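Local coordinates for kynurenine formamidase (Bacillus anthracis, PDB 4CO9), which catalyses the zinc-dependent hydrolysis of N-formyl-L-kynurenine to L-kynurenine and formate, the second step of tryptophan degradation by the kynurenine pathway, at residues 9-13 with 176-182; 14-18 with 28-32; 144-150 with 171-177. One frame throughout, in Å; residues are numbered along the deposited sequence.

Interaction 1: residues 9-13 with 176-182; sequences IDISQ and NVVLDHV
Ile11 O and Asp10 O, successive carbonyls, accept from Val178 N and His181 NE2, joining 9-13 to 176-182. The bond from Val178 N to Ile11 O spans 2.9 Å. His181 NE2 reaches Asp10 O at 2.8 Å, the carbonyl lying close to the imidazole plane and the bond bent to 140° at the hydrogen. An Asx turn, in which Asp10 OD1 accepts from Ser12 N, shapes the chain between these points, while Asp10 OD2 pairs with Arg205.

The apolar part centres on Ile11. With CG1 between backbone N and carbonyl carbon (chi1 58°), Ile11 CD1 settles beside Val177 CG1 at 3.9 Å and also meets Leu179 CD2, while CG2 turns to Val182 CG1. Ile9 CG2 lies at the edge of the His181 ring, and Val178 CG2 packs 3.6 Å from Gln13 CG.

Water forms a third group. Gln13 NE2 donates to two waters; one donates onward to Asn176 OD1, the other to Val177 O. The Gln13 and Asn176 amide planes lie 21° apart, and Asn176 ND2 bonds to Gly54 O.

Val178 O is buried against Ile11 CB at 3.2 Å with no polar partner, probably a cost offset by the two hydrogen bonds and the isoleucine packing.

Interaction 2: residues 14-18 with 28-32; sequences PLNND and FSYEV
The carboxamide of Asn17 is the polar link between 14-18 and 28-32. Asn17 OD1 accepts from Tyr30 N at 3.0 Å, in the carbonyl plane and on a lone pair, with a nearly straight 165° at the hydrogen. Asn17 ND2 points to Glu31 OE2 at 2.7 Å, but this second bond is less certain because Glu31 was modelled in two conformers.

Beside the amide stands the ring of Phe28. Its CG is anti to the backbone N (chi1 179°), which sets the ring against the loop: Asn16 N lies over one face, offset toward the rim, Asn16 O comes within 3.2 Å of Phe28 CD1, and Leu15 CB touches Phe28 CE2 at 3.9 Å. Asn16 N is buried there without a hydrogen-bond partner. A water donates to both Asn17 O and Phe28 O, tying the backbones together.

One step further out, Asn16 OD1 accepts from Asp18 N, a bend consistent with the placing of Asn17. Phe28 also rests on Leu47 and Met49 of strand 44-50, and on Leu196 of the second subunit, while Tyr30 OH bonds to Asp200 of that subunit. The arrangement is an Asx-turn loop docked on the start of a two-stranded antiparallel sheet at the homodimer interface.

Interaction 3: residues 144-150 with 171-177; sequences LIGVDVP and IHILENV. With ZN (zinc ion), chain O; ZN (zinc ion), chain P.
Leu144 and Leu174 pack on one face of two parallel strands, 144-147 and 172-175, that belong to a beta-alpha-beta unit whose connecting helix is 161-168. The strand axes run at 18° to each other. Leu144, in the conformer described here, has CG anti to its N (chi1 171°), which carries CD1 onto the neighbouring strand, beside His172 O and 4.0 Å from Leu174 CB. Leu174 in turn spreads over Gly146, a residue with no side chain to compete for that face, and continues onto Ile57 of strand 56-58.

The backbones beneath are stitched in parallel-sheet fashion. Ile145 donates from N to His172 O at 2.9 Å and receives from Leu174 N at its O; Val147 N then binds Leu174 O. On the other face Ile145 CG2 meets Ile171 CG2 at 3.9 Å, and Leu166 of helix 161-168 packs against both isoleucines.

Beyond the strands, Pro150 packs on Asn176 and Glu175. Past the ladder, two more backbone bonds join the loops: Val177 N to Val147 O and Asn176 N to Val149 O. The Asn176 amide, anchored through ND2 to Gly54 O, lays OD1 over one face of the Pro150 ring, 3.1 Å from Pro150 N, which has no hydrogen to give. Pro150 O lies 3.1 Å from Glu175 CD, against a carboxylate with which it forms no hydrogen bond. His52, His56, Asp58 and His163 complete the binuclear site. Glu175, extended beyond CG, holds one zinc ion with both oxygens, OE2 at 2.1 Å and OE1 more loosely at 2.6 Å, while OE1 also reaches the second zinc ion at 2.4 Å; a single water bridges the same two metals.

In the fold
Interactions 1 and 3 share Asn176 and Val177, with centres 11 Å apart, so the chain leaving strand 172-175 passes directly from the zinc site to the N-terminal segment. Both reach the nine-stranded mixed sheet: interaction 3 joins adjacent strands within it, whereas interaction 1 links the loop after strand 172-175 to one of its two edge strands, 9-10. Interaction 2 follows at once in sequence but, on a separate two-stranded sheet, lies about 19 Å from interaction 1 and 22 Å from interaction 3, centre to centre. Interactions 2 and 3 come in series, both nested inside the long loop closed by interaction 1. Only interactions 1 and 2 touch the second subunit.

Interaction 1: residues 9-13 with 176-182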
ATOM      1  N   ILE C   9       9.897   2.532 -10.428  1.00 11.08           N
ATOM      2  CA  ILE C   9       9.944   1.173 -10.946  1.00 10.58           C
ATOM      3  C   ILE C   9       9.258   0.230  -9.962  1.00  9.94           C
ATOM      4  O   ILE C   9       9.591   0.213  -8.788  1.00  9.34           O
ATOM      5  CB  ILE C   9      11.397   0.700 -11.120  1.00 11.05           C
ATOM      6  CG1 ILE C   9      12.137   1.634 -12.089  1.00 11.49           C
ATOM      7  CG2 ILE C   9      11.468  -0.734 -11.643  1.00 11.13           C
ATOM      8  CD1 ILE C   9      13.649   1.512 -11.966  1.00 12.04           C
ATOM      9  N   ASP C  10       8.330  -0.577 -10.467  1.00  9.48           N
ATOM     10  CA  ASP C  10       7.617  -1.565  -9.654  1.00  9.26           C
ATOM     11  C   ASP C  10       8.549  -2.712  -9.273  1.00  9.35           C
ATOM     12  O   ASP C  10       9.162  -3.336 -10.150  1.00  9.75           O
ATOM     13  CB  ASP C  10       6.424  -2.091 -10.462  1.00  9.09           C
ATOM     14  CG  ASP C  10       5.420  -2.875  -9.634  1.00  8.99           C
ATOM     15  OD1 ASP C  10       5.589  -3.005  -8.400  1.00  8.70           O
ATOM     16  OD2 ASP C  10       4.431  -3.362 -10.234  1.00  8.67           O
ATOM     17  N   ILE C  11       8.676  -2.985  -7.976  1.00  8.88           N
ATOM     18  CA  ILE C  11       9.410  -4.167  -7.514  1.00  8.85           C
ATOM     19  C   ILE C  11       8.525  -5.078  -6.657  1.00  8.61           C
ATOM     20  O   ILE C  11       9.013  -5.774  -5.760  1.00  8.71           O
ATOM     21  CB  ILE C  11      10.724  -3.795  -6.785  1.00  8.85           C
ATOM     22  CG1 ILE C  11      10.475  -2.886  -5.579  1.00  8.76           C
ATOM     23  CG2 ILE C  11      11.668  -3.127  -7.768  1.00  9.20           C
ATOM     24  CD1 ILE C  11      11.620  -2.875  -4.589  1.00  8.80           C
ATOM     25  N   SER C  12       7.226  -5.063  -6.951  1.00  8.18           N
ATOM     26  CA  SER C  12       6.249  -5.876  -6.244  1.00  8.18           C
ATOM     27  C   SER C  12       5.811  -7.079  -7.084  1.00  8.10           C
ATOM     28  O   SER C  12       5.802  -7.022  -8.308  1.00  7.86           O
ATOM     29  CB  SER C  12       5.015  -5.049  -5.907  1.00  8.06           C
ATOM     30  OG  SER C  12       5.354  -3.876  -5.188  1.00  7.98           O
ATOM     31  N   GLN C  13       5.456  -8.166  -6.403  1.00  8.23           N
ATOM     32  CA  GLN C  13       4.892  -9.341  -7.062  1.00  8.45           C
ATOM     33  C   GLN C  13       3.414  -9.120  -7.407  1.00  8.46           C
ATOM     34  O   GLN C  13       2.651  -8.671  -6.568  1.00  8.18           O
ATOM     35  CB  GLN C  13       5.032 -10.567  -6.161  1.00  8.94           C
ATOM     36  CG  GLN C  13       6.461 -11.014  -5.922  1.00  9.40           C
ATOM     37  CD  GLN C  13       6.578 -12.280  -5.110  1.00 10.07           C
ATOM     38  OE1 GLN C  13       5.642 -12.695  -4.437  1.00 10.18           O
ATOM     39  NE2 GLN C  13       7.743 -12.915  -5.173  1.00 10.25           N
ATOM     40  N   ASN C 176       9.818 -10.671  -0.260  1.00  8.07           N
ATOM     41  CA  ASN C 176       9.303 -10.890  -1.614  1.00  8.33           C
ATOM     42  C   ASN C 176       9.365  -9.680  -2.553  1.00  8.41           C
ATOM     43  O   ASN C 176       8.496  -9.508  -3.402  1.00  8.27           O
ATOM     44  CB  ASN C 176       7.867 -11.438  -1.572  1.00  8.50           C
ATOM     45  CG  ASN C 176       7.806 -12.916  -1.220  1.00  8.70           C
ATOM     46  OD1 ASN C 176       8.740 -13.670  -1.480  1.00  8.97           O
ATOM     47  ND2 ASN C 176       6.691 -13.338  -0.647  1.00  8.53           N
ATOM     48  N   VAL C 177      10.387  -8.850  -2.431  1.00  8.69           N
ATOM     49  CA  VAL C 177      10.614  -7.851  -3.475  1.00  9.11           C
ATOM     50  C   VAL C 177      11.107  -8.554  -4.745  1.00  9.50           C
ATOM     51  O   VAL C 177      11.599  -9.672  -4.674  1.00  8.98           O
ATOM     52  CB  VAL C 177      11.577  -6.712  -3.069  1.00  9.36           C
ATOM     53  CG1 VAL C 177      10.913  -5.787  -2.059  1.00  9.52           C
ATOM     54  CG2 VAL C 177      12.908  -7.236  -2.542  1.00  9.50           C
ATOM     55  N   VAL C 178      10.920  -7.898  -5.880  1.00  9.95           N
ATOM     56  CA  VAL C 178      11.310  -8.416  -7.189  1.00 10.87           C
ATOM     57  C   VAL C 178      12.424  -7.536  -7.723  1.00 11.43           C
ATOM     58  O   VAL C 178      12.205  -6.359  -8.005  1.00 11.12           O
ATOM     59  CB  VAL C 178      10.133  -8.347  -8.163  1.00 10.94           C
ATOM     60  CG1 VAL C 178      10.510  -8.949  -9.511  1.00 11.34           C
ATOM     61  CG2 VAL C 178       8.922  -9.045  -7.568  1.00 11.17           C
ATOM     62  N   LEU C 179      13.627  -8.098  -7.831  1.00 12.61           N
ATOM     63  CA  LEU C 179      14.804  -7.298  -8.119  1.00 13.78           C
ATOM     64  C   LEU C 179      15.607  -7.729  -9.351  1.00 15.16           C
ATOM     65  O   LEU C 179      16.624  -7.121  -9.646  1.00 15.69           O
ATOM     66  CB  LEU C 179      15.733  -7.299  -6.893  1.00 13.83           C
ATOM     67  CG  LEU C 179      15.187  -6.753  -5.577  1.00 13.69           C
ATOM     68  CD1 LEU C 179      16.238  -6.906  -4.488  1.00 13.74           C
ATOM     69  CD2 LEU C 179      14.744  -5.303  -5.702  1.00 13.71           C
ATOM     70  N   ASP C 180      15.172  -8.746 -10.081  1.00 16.73           N
ATOM     71  CA  ASP C 180      15.988  -9.213 -11.214  1.00 18.94           C
ATOM     72  C   ASP C 180      16.021  -8.221 -12.392  1.00 19.25           C
ATOM     73  O   ASP C 180      16.965  -8.230 -13.164  1.00 19.05           O
ATOM     74  CB  ASP C 180      15.608 -10.632 -11.641  1.00 21.43           C
ATOM     75  CG  ASP C 180      16.369 -11.707 -10.851  1.00 22.92           C
ATOM     76  OD1 ASP C 180      16.865 -11.433  -9.723  1.00 24.02           O
ATOM     77  OD2 ASP C 180      16.479 -12.835 -11.371  1.00 26.39           O
ATOM     78  N   HIS C 181      15.050  -7.310 -12.449  1.00 18.14           N
ATOM     79  CA  HIS C 181      14.977  -6.312 -13.504  1.00 17.63           C
ATOM     80  C   HIS C 181      15.595  -4.963 -13.113  1.00 17.18           C
ATOM     81  O   HIS C 181      15.492  -4.013 -13.862  1.00 17.08           O
ATOM     82  CB  HIS C 181      13.533  -6.113 -13.966  1.00 17.39           C
ATOM     83  CG  HIS C 181      12.617  -5.583 -12.904  1.00 17.58           C
ATOM     84  ND1 HIS C 181      12.179  -6.352 -11.846  1.00 17.58           N
ATOM     85  CD2 HIS C 181      12.053  -4.362 -12.738  1.00 16.96           C
ATOM     86  CE1 HIS C 181      11.405  -5.625 -11.064  1.00 17.15           C
ATOM     87  NE2 HIS C 181      11.303  -4.415 -11.587  1.00 16.79           N
ATOM     88  N   VAL C 182      16.236  -4.877 -11.952  1.00 17.25           N
ATOM     89  CA  VAL C 182      16.846  -3.629 -11.521  1.00 16.99           C
ATOM     90  C   VAL C 182      18.324  -3.811 -11.198  1.00 16.34           C
ATOM     91  O   VAL C 182      18.761  -4.843 -10.685  1.00 16.38           O
ATOM     92  CB  VAL C 182      16.103  -2.993 -10.315  1.00 17.61           C
ATOM     93  CG1 VAL C 182      14.617  -2.889 -10.606  1.00 18.44           C
ATOM     94  CG2 VAL C 182      16.346  -3.768  -9.039  1.00 17.55           C
TER
HETATM   95  O   HOH W   1       8.923 -15.281  -3.638  1.00  8.07           O
HETATM   96  O   HOH W   2      10.707 -11.964  -5.936  1.00 17.88           O

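Interaction 2: residues 14-18 with 28-32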
ATOM      1  N   PRO C  14       3.000  -9.470  -8.636  1.00  8.59           N
ATOM      2  CA  PRO C  14       1.588  -9.331  -8.957  1.00  8.68           C
ATOM      3  C   PRO C  14       0.733 -10.215  -8.063  1.00  8.65           C
ATOM      4  O   PRO C  14       1.069 -11.387  -7.850  1.00  8.26           O
ATOM      5  CB  PRO C  14       1.499  -9.792 -10.416  1.00  8.88           C
ATOM      6  CG  PRO C  14       2.855  -9.565 -10.969  1.00  9.18           C
ATOM      7  CD  PRO C  14       3.804  -9.839  -9.821  1.00  8.95           C
ATOM      8  N   LEU C  15      -0.340  -9.636  -7.540  1.00  8.42           N
ATOM      9  CA  LEU C  15      -1.263 -10.321  -6.667  1.00  8.70           C
ATOM     10  C   LEU C  15      -2.462 -10.786  -7.485  1.00  9.02           C
ATOM     11  O   LEU C  15      -3.214  -9.978  -8.017  1.00  9.10           O
ATOM     12  CB  LEU C  15      -1.725  -9.402  -5.542  1.00  8.53           C
ATOM     13  CG  LEU C  15      -0.684  -9.038  -4.473  1.00  8.53           C
ATOM     14  CD1 LEU C  15      -1.272  -7.956  -3.564  1.00  8.63           C
ATOM     15  CD2 LEU C  15      -0.273 -10.254  -3.646  1.00  8.32           C
ATOM     16  N   ASN C  16      -2.620 -12.096  -7.568  1.00  9.50           N
ATOM     17  CA  ASN C  16      -3.735 -12.717  -8.260  1.00 10.04           C
ATOM     18  C   ASN C  16      -3.897 -14.148  -7.735  1.00 10.48           C
ATOM     19  O   ASN C  16      -3.080 -14.632  -6.931  1.00  9.72           O
ATOM     20  CB  ASN C  16      -3.528 -12.694  -9.762  1.00 10.34           C
ATOM     21  CG  ASN C  16      -2.210 -13.322 -10.174  1.00 10.86           C
ATOM     22  OD1 ASN C  16      -1.928 -14.489  -9.857  1.00 11.05           O
ATOM     23  ND2 ASN C  16      -1.378 -12.545 -10.837  1.00 10.85           N
ATOM     24  N   ASN C  17      -4.942 -14.823  -8.196  1.00 10.97           N
ATOM     25  CA  ASN C  17      -5.273 -16.137  -7.673  1.00 11.64           C
ATOM     26  C   ASN C  17      -4.200 -17.198  -7.913  1.00 12.18           C
ATOM     27  O   ASN C  17      -4.247 -18.241  -7.278  1.00 12.34           O
ATOM     28  CB  ASN C  17      -6.631 -16.608  -8.210  1.00 12.28           C
ATOM     29  CG  ASN C  17      -7.807 -15.778  -7.682  1.00 12.23           C
ATOM     30  OD1 ASN C  17      -7.644 -14.778  -7.000  1.00 11.94           O
ATOM     31  ND2 ASN C  17      -9.009 -16.202  -8.023  1.00 13.03           N
ATOM     32  N   ASP C  18      -3.244 -16.939  -8.809  1.00 12.18           N
ATOM     33  CA  ASP C  18      -2.148 -17.866  -9.062  1.00 12.85           C
ATOM     34  C   ASP C  18      -0.928 -17.696  -8.160  1.00 11.95           C
ATOM     35  O   ASP C  18      -0.004 -18.502  -8.233  1.00 11.90           O
ATOM     36  CB  ASP C  18      -1.688 -17.743 -10.523  1.00 13.88           C
ATOM     37  CG  ASP C  18      -2.797 -18.074 -11.518  1.00 15.32           C
ATOM     38  OD1 ASP C  18      -3.633 -18.942 -11.214  1.00 16.08           O
ATOM     39  OD2 ASP C  18      -2.812 -17.458 -12.600  1.00 17.67           O
ATOM     40  N   PHE C  28      -4.759 -16.917  -1.898  1.00  9.15           N
ATOM     41  CA  PHE C  28      -5.144 -15.589  -2.347  1.00  9.39           C
ATOM     42  C   PHE C  28      -6.424 -15.676  -3.170  1.00  9.53           C
ATOM     43  O   PHE C  28      -6.539 -16.535  -4.017  1.00  9.48           O
ATOM     44  CB  PHE C  28      -4.068 -14.944  -3.213  1.00  9.24           C
ATOM     45  CG  PHE C  28      -4.461 -13.571  -3.713  1.00  9.43           C
ATOM     46  CD1 PHE C  28      -5.236 -13.395  -4.868  1.00  9.35           C
ATOM     47  CD2 PHE C  28      -4.081 -12.448  -2.995  1.00  9.56           C
ATOM     48  CE1 PHE C  28      -5.603 -12.126  -5.285  1.00  9.41           C
ATOM     49  CE2 PHE C  28      -4.446 -11.182  -3.406  1.00  9.60           C
ATOM     50  CZ  PHE C  28      -5.197 -11.015  -4.562  1.00  9.50           C
ATOM     51  N   SER C  29      -7.348 -14.765  -2.919  1.00  9.68           N
ATOM     52  CA  SER C  29      -8.599 -14.714  -3.654  1.00 10.56           C
ATOM     53  C   SER C  29      -9.030 -13.278  -3.936  1.00 10.41           C
ATOM     54  O   SER C  29      -9.308 -12.543  -3.001  1.00 10.38           O
ATOM     55  CB  SER C  29      -9.681 -15.425  -2.812  1.00 11.20           C
ATOM     56  OG  SER C  29     -10.938 -15.259  -3.394  1.00 12.93           O
ATOM     57  N   TYR C  30      -9.076 -12.888  -5.211  1.00 10.12           N
ATOM     58  CA  TYR C  30      -9.885 -11.743  -5.613  1.00 10.16           C
ATOM     59  C   TYR C  30     -11.058 -12.252  -6.441  1.00 10.55           C
ATOM     60  O   TYR C  30     -10.859 -12.994  -7.402  1.00 10.46           O
ATOM     61  CB  TYR C  30      -9.114 -10.673  -6.416  1.00  9.86           C
ATOM     62  CG  TYR C  30     -10.099  -9.634  -6.904  1.00 10.13           C
ATOM     63  CD1 TYR C  30     -10.494  -8.581  -6.094  1.00 10.18           C
ATOM     64  CD2 TYR C  30     -10.717  -9.764  -8.136  1.00 10.16           C
ATOM     65  CE1 TYR C  30     -11.451  -7.658  -6.495  1.00 10.33           C
ATOM     66  CE2 TYR C  30     -11.679  -8.855  -8.544  1.00 10.51           C
ATOM     67  CZ  TYR C  30     -12.048  -7.806  -7.736  1.00 10.51           C
ATOM     68  OH  TYR C  30     -13.013  -6.919  -8.184  1.00 11.08           O
ATOM     69  N   GLU C  31     -12.269 -11.865  -6.061  1.00 11.21           N
ATOM     70  CA  GLU C  31     -13.466 -12.245  -6.819  1.00 12.01           C
ATOM     71  C   GLU C  31     -14.434 -11.074  -6.949  1.00 12.25           C
ATOM     72  O   GLU C  31     -14.522 -10.254  -6.038  1.00 12.01           O
ATOM     73  CB  GLU C  31     -14.092 -13.577  -6.257  0.50 12.35           C
ATOM     74  CG  GLU C  31     -13.178 -14.854  -6.282  0.60 12.55           C
ATOM     75  CD  GLU C  31     -12.728 -15.315  -7.669  0.60 12.56           C
ATOM     76  OE1 GLU C  31     -13.441 -15.122  -8.678  0.60 12.74           O
ATOM     77  OE2 GLU C  31     -11.646 -15.896  -7.731  0.60 12.33           O
ATOM     78  N   VAL C  32     -15.115 -10.994  -8.096  1.00 12.28           N
ATOM     79  CA  VAL C  32     -16.253 -10.109  -8.285  1.00 13.20           C
ATOM     80  C   VAL C  32     -17.472 -10.834  -7.717  1.00 13.24           C
ATOM     81  O   VAL C  32     -17.929 -11.842  -8.272  1.00 13.93           O
ATOM     82  CB  VAL C  32     -16.502  -9.769  -9.771  1.00 13.26           C
ATOM     83  CG1 VAL C  32     -17.688  -8.823  -9.929  1.00 13.56           C
ATOM     84  CG2 VAL C  32     -15.261  -9.153 -10.382  1.00 13.39           C
TER
HETATM   85  O   HOH W   3      -5.107 -18.682  -4.876  1.00 12.77           O

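Interaction 3: residues 144-150 with 171-177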
ATOM      1  N   LEU C 144      15.987  -0.805   7.698  1.00 13.18           N
ATOM      2  CA  LEU C 144      15.135  -1.722   6.956  1.00 12.35           C
ATOM      3  C   LEU C 144      15.983  -2.619   6.081  1.00 11.75           C
ATOM      4  O   LEU C 144      16.895  -2.164   5.397  1.00 11.56           O
ATOM      5  CB  LEU C 144      14.140  -0.938   6.094  0.50 11.92           C
ATOM      6  CG  LEU C 144      13.304  -1.737   5.090  0.50 11.66           C
ATOM      7  CD1 LEU C 144      12.140  -2.494   5.701  0.50 11.37           C
ATOM      8  CD2 LEU C 144      12.783  -0.835   3.989  0.50 11.47           C
ATOM      9  N   ILE C 145      15.648  -3.904   6.105  1.00 11.44           N
ATOM     10  CA  ILE C 145      16.255  -4.898   5.249  1.00 11.24           C
ATOM     11  C   ILE C 145      15.153  -5.532   4.415  1.00 10.88           C
ATOM     12  O   ILE C 145      14.072  -5.872   4.932  1.00  9.81           O
ATOM     13  CB  ILE C 145      17.056  -5.945   6.069  1.00 12.16           C
ATOM     14  CG1 ILE C 145      17.928  -6.805   5.165  1.00 13.06           C
ATOM     15  CG2 ILE C 145      16.152  -6.863   6.880  1.00 12.18           C
ATOM     16  CD1 ILE C 145      19.214  -6.140   4.767  1.00 14.00           C
ATOM     17  N   GLY C 146      15.424  -5.660   3.115  1.00 10.61           N
ATOM     18  CA  GLY C 146      14.495  -6.294   2.192  1.00 10.76           C
ATOM     19  C   GLY C 146      15.170  -7.444   1.485  1.00 10.65           C
ATOM     20  O   GLY C 146      16.363  -7.360   1.181  1.00 11.11           O
ATOM     21  N   VAL C 147      14.420  -8.515   1.247  1.00 10.43           N
ATOM     22  CA  VAL C 147      14.908  -9.675   0.525  1.00 10.71           C
ATOM     23  C   VAL C 147      13.956 -10.094  -0.597  1.00 10.82           C
ATOM     24  O   VAL C 147      12.738  -9.888  -0.499  1.00 10.48           O
ATOM     25  CB  VAL C 147      15.165 -10.874   1.469  1.00 10.61           C
ATOM     26  CG1 VAL C 147      16.297 -10.547   2.420  1.00 10.73           C
ATOM     27  CG2 VAL C 147      13.912 -11.263   2.239  1.00 10.54           C
ATOM     28  N   ASP C 148      14.512 -10.684  -1.656  1.00 10.96           N
ATOM     29  CA  ASP C 148      13.703 -11.141  -2.789  1.00 11.38           C
ATOM     30  C   ASP C 148      13.230 -12.583  -2.641  1.00 11.54           C
ATOM     31  O   ASP C 148      13.053 -13.290  -3.634  1.00 11.86           O
ATOM     32  CB  ASP C 148      14.454 -10.942  -4.112  1.00 11.92           C
ATOM     33  CG  ASP C 148      15.754 -11.723  -4.183  1.00 12.45           C
ATOM     34  OD1 ASP C 148      16.181 -12.293  -3.157  1.00 12.72           O
ATOM     35  OD2 ASP C 148      16.372 -11.735  -5.272  1.00 13.01           O
ATOM     36  N   VAL C 149      13.014 -13.005  -1.397  1.00 11.60           N
ATOM     37  CA  VAL C 149      12.479 -14.322  -1.058  1.00 11.80           C
ATOM     38  C   VAL C 149      11.451 -14.153   0.081  1.00 11.67           C
ATOM     39  O   VAL C 149      11.332 -13.069   0.646  1.00 11.94           O
ATOM     40  CB  VAL C 149      13.596 -15.301  -0.643  1.00 11.73           C
ATOM     41  CG1 VAL C 149      14.363 -15.767  -1.867  1.00 11.77           C
ATOM     42  CG2 VAL C 149      14.537 -14.648   0.359  1.00 12.04           C
ATOM     43  N   PRO C 150      10.674 -15.204   0.396  1.00 11.72           N
ATOM     44  CA  PRO C 150       9.550 -15.017   1.345  1.00 11.84           C
ATOM     45  C   PRO C 150       9.926 -14.834   2.799  1.00 12.15           C
ATOM     46  O   PRO C 150       9.071 -14.453   3.594  1.00 12.30           O
ATOM     47  CB  PRO C 150       8.748 -16.310   1.203  1.00 11.50           C
ATOM     48  CG  PRO C 150       9.122 -16.853  -0.124  1.00 11.56           C
ATOM     49  CD  PRO C 150      10.556 -16.478  -0.331  1.00 11.59           C
ATOM     50  N   ILE C 171      15.623  -3.051  13.143  1.00 19.19           N
ATOM     51  CA  ILE C 171      15.660  -3.256  11.705  1.00 17.27           C
ATOM     52  C   ILE C 171      14.360  -3.916  11.260  1.00 15.47           C
ATOM     53  O   ILE C 171      14.031  -5.016  11.680  1.00 14.42           O
ATOM     54  CB  ILE C 171      16.815  -4.151  11.262  1.00 17.16           C
ATOM     55  CG1 ILE C 171      18.138  -3.565  11.746  1.00 17.79           C
ATOM     56  CG2 ILE C 171      16.806  -4.308   9.747  1.00 17.10           C
ATOM     57  CD1 ILE C 171      19.322  -4.480  11.537  1.00 18.20           C
ATOM     58  N   HIS C 172      13.650  -3.216  10.388  1.00 13.61           N
ATOM     59  CA  HIS C 172      12.369  -3.652   9.877  1.00 12.50           C
ATOM     60  C   HIS C 172      12.570  -4.576   8.688  1.00 11.34           C
ATOM     61  O   HIS C 172      13.648  -4.625   8.127  1.00 11.22           O
ATOM     62  CB  HIS C 172      11.555  -2.433   9.521  1.00 12.62           C
ATOM     63  CG  HIS C 172      11.235  -1.580  10.706  1.00 12.90           C
ATOM     64  ND1 HIS C 172       9.945  -1.305  11.092  1.00 13.94           N
ATOM     65  CD2 HIS C 172      12.034  -0.968  11.607  1.00 13.11           C
ATOM     66  CE1 HIS C 172       9.962  -0.537  12.167  1.00 13.67           C
ATOM     67  NE2 HIS C 172      11.216  -0.325  12.504  1.00 13.68           N
ATOM     68  N   ILE C 173      11.522  -5.310   8.328  1.00 10.49           N
ATOM     69  CA  ILE C 173      11.630  -6.434   7.398  1.00 10.16           C
ATOM     70  C   ILE C 173      10.648  -6.322   6.248  1.00  9.62           C
ATOM     71  O   ILE C 173       9.443  -6.163   6.462  1.00  9.62           O
ATOM     72  CB  ILE C 173      11.380  -7.773   8.129  1.00 10.44           C
ATOM     73  CG1 ILE C 173      12.461  -7.994   9.190  1.00 10.68           C
ATOM     74  CG2 ILE C 173      11.367  -8.943   7.137  1.00 10.39           C
ATOM     75  CD1 ILE C 173      12.167  -9.130  10.146  1.00 10.93           C
ATOM     76  N   LEU C 174      11.186  -6.452   5.034  1.00  9.29           N
ATOM     77  CA  LEU C 174      10.429  -6.435   3.799  1.00  8.62           C
ATOM     78  C   LEU C 174      10.777  -7.696   3.029  1.00  8.54           C
ATOM     79  O   LEU C 174      11.950  -7.985   2.815  1.00  8.61           O
ATOM     80  CB  LEU C 174      10.811  -5.176   3.016  1.00  8.61           C
ATOM     81  CG  LEU C 174      10.406  -5.040   1.556  1.00  8.66           C
ATOM     82  CD1 LEU C 174       8.890  -5.099   1.401  1.00  8.70           C
ATOM     83  CD2 LEU C 174      10.963  -3.745   0.996  1.00  8.70           C
ATOM     84  N   GLU C 175       9.765  -8.457   2.625  1.00  8.21           N
ATOM     85  CA  GLU C 175       9.956  -9.747   1.973  1.00  8.20           C
ATOM     86  C   GLU C 175       9.294  -9.795   0.598  1.00  8.20           C
ATOM     87  O   GLU C 175       8.354  -9.036   0.318  1.00  7.97           O
ATOM     88  CB  GLU C 175       9.422 -10.870   2.871  1.00  8.40           C
ATOM     89  CG  GLU C 175      10.308 -11.111   4.081  1.00  8.48           C
ATOM     90  CD  GLU C 175       9.616 -11.823   5.230  1.00  8.70           C
ATOM     91  OE1 GLU C 175       8.366 -11.823   5.285  1.00  8.39           O
ATOM     92  OE2 GLU C 175      10.349 -12.378   6.100  1.00  8.70           O
ATOM     93  N   ASN C 176       9.818 -10.671  -0.260  1.00  8.07           N
ATOM     94  CA  ASN C 176       9.303 -10.890  -1.614  1.00  8.33           C
ATOM     95  C   ASN C 176       9.365  -9.680  -2.553  1.00  8.41           C
ATOM     96  O   ASN C 176       8.496  -9.508  -3.402  1.00  8.27           O
ATOM     97  CB  ASN C 176       7.867 -11.438  -1.572  1.00  8.50           C
ATOM     98  CG  ASN C 176       7.806 -12.916  -1.220  1.00  8.70           C
ATOM     99  OD1 ASN C 176       8.740 -13.670  -1.480  1.00  8.97           O
ATOM    100  ND2 ASN C 176       6.691 -13.338  -0.647  1.00  8.53           N
ATOM    101  N   VAL C 177      10.387  -8.850  -2.431  1.00  8.69           N
ATOM    102  CA  VAL C 177      10.614  -7.851  -3.475  1.00  9.11           C
ATOM    103  C   VAL C 177      11.107  -8.554  -4.745  1.00  9.50           C
ATOM    104  O   VAL C 177      11.599  -9.672  -4.674  1.00  8.98           O
ATOM    105  CB  VAL C 177      11.577  -6.712  -3.069  1.00  9.36           C
ATOM    106  CG1 VAL C 177      10.913  -5.787  -2.059  1.00  9.52           C
ATOM    107  CG2 VAL C 177      12.908  -7.236  -2.542  1.00  9.50           C
TER
HETATM  108 ZN    ZN O 401       8.935 -12.831   7.603  1.00 23.31          ZN
HETATM  109 ZN    ZN P 402       6.206 -12.200   6.265  1.00 22.07          ZN
HETATM  110  O   HOH W   4       7.094 -13.654   7.409  1.00  9.58           O
HETATM  111  O   HOH W   5       9.276 -15.251   6.938  1.00 18.80           O